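Local coordinates for geranyl diphosphate synthase small subunit (Antirrhinum majus, PDB 3QKC), which probably acts as the modulatory partner of a heteromeric synthase that joins dimethylallyl and isopentenyl diphosphates into geranyl diphosphate, the ten-carbon monoterpene precursor, at residues T8-I13 / R46-A51; T182-G187 / L210-V215. All coordinates share one frame; numbering follows the deposited sequence.

Interaction 1 of 2, residues T8-I13 / R46-A51; sequences TYRATI and RTSASA
Ile13 and Ala51 mark the closest backbone approach, with Ile13 CA and Ala51 CA 6.0 Å apart. Segment 8-13 is fully helical. Segment 46-51 runs from a loop into the first turn of helix 48-59. Thr47 is the N-cap of that helix, and Ala49 N donates to Thr47 OG1 at 3.1 Å with an N-H...O angle of 159°.

At the close end, Ile13 CG2 rests on the backbone of Ala51, 3.8 Å from its CA, and also touches its methyl group. The rest of the contact depends on Arg10. Its CG lies anti to the backbone N (chi1 -170°) and the chain then runs out extended, which carries the guanidinium across to the start of the other helix. There it is sandwiched. Ser48 CB sits over one face, 3.3 Å from Arg10 NH2. The Arg46 guanidinium covers the opposite face as an offset stack, with group centres 4.3 Å apart and planes 15° from parallel. Arg10 NH2 lies over the middle of the Arg46 group. Glu14 forms salt bridges with NE of both arginines, and its two carboxylate oxygens probably offset their paired charge.

The contact packs the N-terminal helix 5-24 against the capped start of helix 48-59, within the all-helical fold of the isoprenoid synthase family.

Interaction 2 of 2, residues T182-G187 / L210-V215; sequences TLHACG and LYVGTV
Thr182 meets Leu210 at one end of two helix segments that run nearly antiparallel. Their axes come within 6.9 Å at an angle of 147°. The Thr182 backbone N lies 3.9 Å from Leu210 CD1. The leucine CB bond leads away from helix 169-195, but the branch turns back and brings CD1 against the threonine. Thr182 OG1 bonds to backbone oxygens of its own helix, at Lys177 and Lys178.

His184 comes next. With its CG anti to the carbonyl carbon (chi1 -74°), the ring lies along the other helix and presents a face to Gly213. Gly213 CA sits 3.6 Å from the ring centroid and 25° off the ring normal, a CH-pi contact. Gly213 has no side chain. A CB there would run into His184 CB, so the glycine is what allows the two backbones to come this close. The CA atoms of His184 and Gly213 are 5.0 Å apart. Val212 CG2 approaches the ring obliquely, 4.2 Å from His184 CD2. Both ring nitrogens are bonded: ND1 to the backbone O of Glu180, NE2 to Ser48. Cut back to an alanine, His184 would probably open a gap over Gly213 and leave the Ser48 hydroxyl without its imidazole partner.

Ala185 closes the contact. Its methyl touches the Leu210 backbone, with Ala185 CB 3.7 Å from Leu210 N and 4.1 Å from Leu210 CB. The CA atoms of Ala185 and Leu210 are only 4.5 Å apart.

Small residues, one on each helix, permit this close antiparallel helix pairing inside the buried core of the all-alpha bundle.

Interactions 1 and 2 lie with their centres about 14 Å apart and follow one another along the chain. They meet where helix 48-59 begins. Ser48 OG and His184 NE2 are 2.7 Å apart, a probable hydrogen bond. Ser48 thus belongs to both contacts, its CB on the side of interaction 1 and its hydroxyl on that of interaction 2. The capping turn lies beside the same ring, with Thr47 OG1 3.7 Å from His184 CE1. Ala49 CB adds packing on Leu183 O at 3.7 Å. Helix 48-59 therefore connects the partly buried N-terminal packing to the buried pair of helices 169-195 and 199-219, all within one subunit.

Interaction 1 of 2, residues T8-I13 / R46-A51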
ATOM      1  N   THR A   8     -11.561  -0.837  30.340  1.00 49.39           N
ATOM      2  CA  THR A   8     -12.072  -2.137  29.925  1.00 50.13           C
ATOM      3  C   THR A   8     -12.545  -2.066  28.475  1.00 49.30           C
ATOM      4  O   THR A   8     -12.242  -2.949  27.679  1.00 49.07           O
ATOM      5  CB  THR A   8     -13.224  -2.615  30.847  1.00 52.29           C
ATOM      6  OG1 THR A   8     -12.697  -2.950  32.139  1.00 53.94           O
ATOM      7  CG2 THR A   8     -13.953  -3.837  30.254  1.00 53.04           C
ATOM      8  N   TYR A   9     -13.258  -0.996  28.135  1.00 49.05           N
ATOM      9  CA  TYR A   9     -13.769  -0.815  26.783  1.00 48.01           C
ATOM     10  C   TYR A   9     -12.641  -0.665  25.757  1.00 46.48           C
ATOM     11  O   TYR A   9     -12.682  -1.291  24.698  1.00 45.98           O
ATOM     12  CB  TYR A   9     -14.762   0.357  26.722  1.00 47.76           C
ATOM     13  CG  TYR A   9     -15.350   0.608  25.351  1.00 48.03           C
ATOM     14  CD1 TYR A   9     -16.273  -0.272  24.794  1.00 47.58           C
ATOM     15  CD2 TYR A   9     -14.982   1.736  24.612  1.00 45.78           C
ATOM     16  CE1 TYR A   9     -16.815  -0.042  23.527  1.00 48.16           C
ATOM     17  CE2 TYR A   9     -15.523   1.982  23.348  1.00 46.33           C
ATOM     18  CZ  TYR A   9     -16.434   1.089  22.814  1.00 45.90           C
ATOM     19  OH  TYR A   9     -16.953   1.321  21.564  1.00 46.67           O
ATOM     20  N   ARG A  10     -11.626   0.141  26.072  1.00 45.82           N
ATOM     21  CA  ARG A  10     -10.502   0.302  25.155  1.00 43.97           C
ATOM     22  C   ARG A  10      -9.750  -1.013  25.006  1.00 43.88           C
ATOM     23  O   ARG A  10      -9.492  -1.450  23.890  1.00 42.60           O
ATOM     24  CB  ARG A  10      -9.546   1.415  25.592  1.00 44.02           C
ATOM     25  CG  ARG A  10      -8.501   1.752  24.509  1.00 40.89           C
ATOM     26  CD  ARG A  10      -7.391   2.669  24.987  1.00 42.62           C
ATOM     27  NE  ARG A  10      -6.247   2.638  24.063  1.00 39.82           N
ATOM     28  CZ  ARG A  10      -5.381   3.639  23.868  1.00 41.26           C
ATOM     29  NH1 ARG A  10      -5.513   4.791  24.513  1.00 39.99           N
ATOM     30  NH2 ARG A  10      -4.377   3.484  23.006  1.00 38.66           N
ATOM     31  N   ALA A  11      -9.417  -1.641  26.138  1.00 45.10           N
ATOM     32  CA  ALA A  11      -8.656  -2.889  26.143  1.00 45.34           C
ATOM     33  C   ALA A  11      -9.353  -4.045  25.410  1.00 45.59           C
ATOM     34  O   ALA A  11      -8.700  -4.808  24.705  1.00 45.57           O
ATOM     35  CB  ALA A  11      -8.292  -3.303  27.576  1.00 46.89           C
ATOM     36  N   THR A  12     -10.664  -4.188  25.592  1.00 45.86           N
ATOM     37  CA  THR A  12     -11.419  -5.221  24.880  1.00 45.88           C
ATOM     38  C   THR A  12     -11.357  -5.015  23.355  1.00 43.99           C
ATOM     39  O   THR A  12     -11.084  -5.955  22.601  1.00 43.83           O
ATOM     40  CB  THR A  12     -12.871  -5.301  25.367  1.00 47.22           C
ATOM     41  OG1 THR A  12     -12.882  -5.373  26.796  1.00 48.98           O
ATOM     42  CG2 THR A  12     -13.572  -6.546  24.808  1.00 48.67           C
ATOM     43  N   ILE A  13     -11.580  -3.777  22.918  1.00 42.45           N
ATOM     44  CA  ILE A  13     -11.394  -3.410  21.525  1.00 40.66           C
ATOM     45  C   ILE A  13     -10.019  -3.816  21.032  1.00 39.81           C
ATOM     46  O   ILE A  13      -9.886  -4.483  20.006  1.00 39.19           O
ATOM     47  CB  ILE A  13     -11.631  -1.911  21.306  1.00 39.57           C
ATOM     48  CG1 ILE A  13     -13.111  -1.600  21.559  1.00 41.23           C
ATOM     49  CG2 ILE A  13     -11.213  -1.522  19.886  1.00 39.00           C
ATOM     50  CD1 ILE A  13     -13.529  -0.149  21.388  1.00 40.11           C
ATOM     51  N   ARG A  46       1.057   0.164  20.299  1.00 41.01           N
ATOM     52  CA  ARG A  46      -0.268   0.282  19.700  1.00 41.49           C
ATOM     53  C   ARG A  46      -0.544   1.766  19.423  1.00 39.13           C
ATOM     54  O   ARG A  46       0.169   2.628  19.927  1.00 38.68           O
ATOM     55  CB  ARG A  46      -1.339  -0.364  20.605  1.00 44.25           C
ATOM     56  CG  ARG A  46      -1.706   0.421  21.859  1.00 49.80           C
ATOM     57  CD  ARG A  46      -1.736  -0.498  23.102  1.00 46.79           C
ATOM     58  NE  ARG A  46      -2.325   0.085  24.314  1.00 52.08           N
ATOM     59  CZ  ARG A  46      -1.960   1.233  24.887  1.00 48.16           C
ATOM     60  NH1 ARG A  46      -1.015   2.001  24.341  1.00 51.94           N
ATOM     61  NH2 ARG A  46      -2.578   1.636  26.000  1.00 53.37           N
ATOM     62  N   THR A  47      -1.527   2.054  18.579  1.00 37.27           N
ATOM     63  CA  THR A  47      -2.008   3.421  18.448  1.00 35.86           C
ATOM     64  C   THR A  47      -3.480   3.437  18.770  1.00 35.30           C
ATOM     65  O   THR A  47      -4.212   2.535  18.351  1.00 35.06           O
ATOM     66  CB  THR A  47      -1.793   4.035  17.050  1.00 35.20           C
ATOM     67  OG1 THR A  47      -2.593   5.222  16.943  1.00 31.17           O
ATOM     68  CG2 THR A  47      -2.204   3.052  15.925  1.00 30.60           C
ATOM     69  N   SER A  48      -3.899   4.466  19.509  1.00 34.65           N
ATOM     70  CA  SER A  48      -5.304   4.666  19.860  1.00 34.56           C
ATOM     71  C   SER A  48      -6.210   4.927  18.646  1.00 33.46           C
ATOM     72  O   SER A  48      -7.437   4.844  18.765  1.00 33.75           O
ATOM     73  CB  SER A  48      -5.440   5.806  20.870  1.00 35.66           C
ATOM     74  OG  SER A  48      -4.888   6.998  20.359  1.00 35.06           O
ATOM     75  N   ALA A  49      -5.597   5.242  17.498  1.00 32.13           N
ATOM     76  CA  ALA A  49      -6.303   5.382  16.207  1.00 31.66           C
ATOM     77  C   ALA A  49      -7.049   4.120  15.802  1.00 31.37           C
ATOM     78  O   ALA A  49      -8.126   4.204  15.239  1.00 32.55           O
ATOM     79  CB  ALA A  49      -5.333   5.819  15.076  1.00 30.21           C
ATOM     80  N   SER A  50      -6.478   2.957  16.106  1.00 30.95           N
ATOM     81  CA  SER A  50      -7.141   1.666  15.877  1.00 30.67           C
ATOM     82  C   SER A  50      -8.399   1.461  16.709  1.00 31.92           C
ATOM     83  O   SER A  50      -9.418   0.987  16.193  1.00 32.86           O
ATOM     84  CB  SER A  50      -6.176   0.505  16.120  1.00 29.92           C
ATOM     85  OG  SER A  50      -5.048   0.645  15.309  1.00 31.49           O
ATOM     86  N   ALA A  51      -8.340   1.784  17.995  1.00 32.50           N
ATOM     87  CA  ALA A  51      -9.551   1.671  18.823  1.00 33.75           C
ATOM     88  C   ALA A  51     -10.600   2.708  18.428  1.00 34.58           C
ATOM     89  O   ALA A  51     -11.794   2.427  18.487  1.00 35.47           O
ATOM     90  CB  ALA A  51      -9.227   1.780  20.301  1.00 34.03           C
TER

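Interaction 2 of 2, residues T182-G187 / L210-V215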
ATOM      1  N   THR A 182      -3.593  12.394  11.114  1.00 37.03           N
ATOM      2  CA  THR A 182      -4.241  11.781   9.954  1.00 36.71           C
ATOM      3  C   THR A 182      -4.606  10.333  10.248  1.00 35.16           C
ATOM      4  O   THR A 182      -5.654   9.857   9.799  1.00 34.94           O
ATOM      5  CB  THR A 182      -3.378  11.914   8.673  1.00 37.14           C
ATOM      6  OG1 THR A 182      -3.022  13.294   8.492  1.00 41.22           O
ATOM      7  CG2 THR A 182      -4.155  11.459   7.444  1.00 39.91           C
ATOM      8  N   LEU A 183      -3.777   9.647  11.029  1.00 34.22           N
ATOM      9  CA  LEU A 183      -4.100   8.258  11.404  1.00 34.33           C
ATOM     10  C   LEU A 183      -5.415   8.161  12.177  1.00 33.70           C
ATOM     11  O   LEU A 183      -6.253   7.323  11.855  1.00 33.71           O
ATOM     12  CB  LEU A 183      -2.950   7.596  12.152  1.00 35.58           C
ATOM     13  CG  LEU A 183      -2.701   6.085  12.041  1.00 37.55           C
ATOM     14  CD1 LEU A 183      -2.926   5.525  10.663  1.00 34.82           C
ATOM     15  CD2 LEU A 183      -1.276   5.806  12.478  1.00 35.18           C
ATOM     16  N   HIS A 184      -5.630   9.039  13.157  1.00 33.19           N
ATOM     17  CA  HIS A 184      -6.900   9.028  13.897  1.00 32.85           C
ATOM     18  C   HIS A 184      -8.103   9.452  13.015  1.00 32.65           C
ATOM     19  O   HIS A 184      -9.184   8.848  13.081  1.00 31.64           O
ATOM     20  CB  HIS A 184      -6.796   9.903  15.141  1.00 33.72           C
ATOM     21  CG  HIS A 184      -5.987   9.296  16.250  1.00 33.85           C
ATOM     22  ND1 HIS A 184      -4.621   9.118  16.171  1.00 33.23           N
ATOM     23  CD2 HIS A 184      -6.357   8.843  17.476  1.00 34.03           C
ATOM     24  CE1 HIS A 184      -4.189   8.578  17.299  1.00 33.64           C
ATOM     25  NE2 HIS A 184      -5.219   8.412  18.109  1.00 33.94           N
ATOM     26  N   ALA A 185      -7.894  10.485  12.195  1.00 33.05           N
ATOM     27  CA  ALA A 185      -8.914  10.969  11.273  1.00 34.40           C
ATOM     28  C   ALA A 185      -9.428   9.826  10.386  1.00 34.68           C
ATOM     29  O   ALA A 185     -10.632   9.599  10.283  1.00 35.36           O
ATOM     30  CB  ALA A 185      -8.356  12.119  10.425  1.00 34.99           C
ATOM     31  N   CYS A 186      -8.493   9.086   9.798  1.00 34.27           N
ATOM     32  CA  CYS A 186      -8.784   7.926   8.971  1.00 34.13           C
ATOM     33  C   CYS A 186      -9.506   6.829   9.743  1.00 34.38           C
ATOM     34  O   CYS A 186     -10.512   6.264   9.270  1.00 35.21           O
ATOM     35  CB  CYS A 186      -7.485   7.385   8.389  1.00 33.17           C
ATOM     36  SG  CYS A 186      -7.655   5.766   7.612  1.00 43.45           S
ATOM     37  N   GLY A 187      -8.982   6.497  10.913  1.00 33.72           N
ATOM     38  CA  GLY A 187      -9.653   5.547  11.786  1.00 34.09           C
ATOM     39  C   GLY A 187     -11.106   5.925  12.028  1.00 34.83           C
ATOM     40  O   GLY A 187     -12.006   5.108  11.850  1.00 34.66           O
ATOM     41  N   LEU A 210      -8.809  13.821  13.646  1.00 39.31           N
ATOM     42  CA  LEU A 210      -7.687  14.733  13.434  1.00 39.54           C
ATOM     43  C   LEU A 210      -7.269  15.457  14.705  1.00 40.40           C
ATOM     44  O   LEU A 210      -6.070  15.542  14.999  1.00 40.20           O
ATOM     45  CB  LEU A 210      -7.981  15.744  12.329  1.00 40.82           C
ATOM     46  CG  LEU A 210      -6.810  16.543  11.732  1.00 41.81           C
ATOM     47  CD1 LEU A 210      -5.755  15.645  11.084  1.00 39.95           C
ATOM     48  CD2 LEU A 210      -7.332  17.560  10.708  1.00 42.73           C
ATOM     49  N   TYR A 211      -8.247  15.975  15.451  1.00 41.30           N
ATOM     50  CA  TYR A 211      -7.957  16.766  16.639  1.00 42.54           C
ATOM     51  C   TYR A 211      -7.333  15.908  17.745  1.00 41.05           C
ATOM     52  O   TYR A 211      -6.278  16.249  18.263  1.00 41.01           O
ATOM     53  CB  TYR A 211      -9.201  17.518  17.153  1.00 44.89           C
ATOM     54  CG  TYR A 211      -9.884  18.418  16.136  1.00 45.77           C
ATOM     55  CD1 TYR A 211     -11.277  18.482  16.071  1.00 46.91           C
ATOM     56  CD2 TYR A 211      -9.146  19.204  15.242  1.00 46.63           C
ATOM     57  CE1 TYR A 211     -11.927  19.306  15.142  1.00 47.88           C
ATOM     58  CE2 TYR A 211      -9.778  20.021  14.300  1.00 47.57           C
ATOM     59  CZ  TYR A 211     -11.169  20.072  14.265  1.00 48.74           C
ATOM     60  OH  TYR A 211     -11.811  20.874  13.362  1.00 49.87           O
ATOM     61  N   VAL A 212      -7.975  14.795  18.090  1.00 39.82           N
ATOM     62  CA  VAL A 212      -7.414  13.886  19.100  1.00 39.34           C
ATOM     63  C   VAL A 212      -6.098  13.218  18.679  1.00 38.81           C
ATOM     64  O   VAL A 212      -5.240  12.967  19.526  1.00 39.48           O
ATOM     65  CB  VAL A 212      -8.439  12.832  19.596  1.00 38.77           C
ATOM     66  CG1 VAL A 212      -9.565  13.531  20.378  1.00 39.13           C
ATOM     67  CG2 VAL A 212      -8.999  11.994  18.450  1.00 36.77           C
ATOM     68  N   GLY A 213      -5.932  12.952  17.381  1.00 37.55           N
ATOM     69  CA  GLY A 213      -4.685  12.399  16.868  1.00 36.29           C
ATOM     70  C   GLY A 213      -3.546  13.388  16.942  1.00 37.41           C
ATOM     71  O   GLY A 213      -2.418  13.035  17.332  1.00 37.13           O
ATOM     72  N   THR A 214      -3.834  14.643  16.578  1.00 38.59           N
ATOM     73  CA  THR A 214      -2.865  15.715  16.765  1.00 39.73           C
ATOM     74  C   THR A 214      -2.469  15.850  18.248  1.00 41.24           C
ATOM     75  O   THR A 214      -1.282  15.973  18.569  1.00 41.48           O
ATOM     76  CB  THR A 214      -3.374  17.054  16.206  1.00 40.83           C
ATOM     77  OG1 THR A 214      -3.686  16.902  14.812  1.00 36.31           O
ATOM     78  CG2 THR A 214      -2.322  18.151  16.380  1.00 38.26           C
ATOM     79  N   VAL A 215      -3.450  15.817  19.145  1.00 42.89           N
ATOM     80  CA  VAL A 215      -3.159  15.826  20.591  1.00 45.14           C
ATOM     81  C   VAL A 215      -2.272  14.635  21.000  1.00 45.20           C
ATOM     82  O   VAL A 215      -1.273  14.816  21.681  1.00 45.58           O
ATOM     83  CB  VAL A 215      -4.444  15.902  21.442  1.00 46.00           C
ATOM     84  CG1 VAL A 215      -4.163  15.572  22.929  1.00 46.34           C
ATOM     85  CG2 VAL A 215      -5.086  17.282  21.294  1.00 47.08           C
TER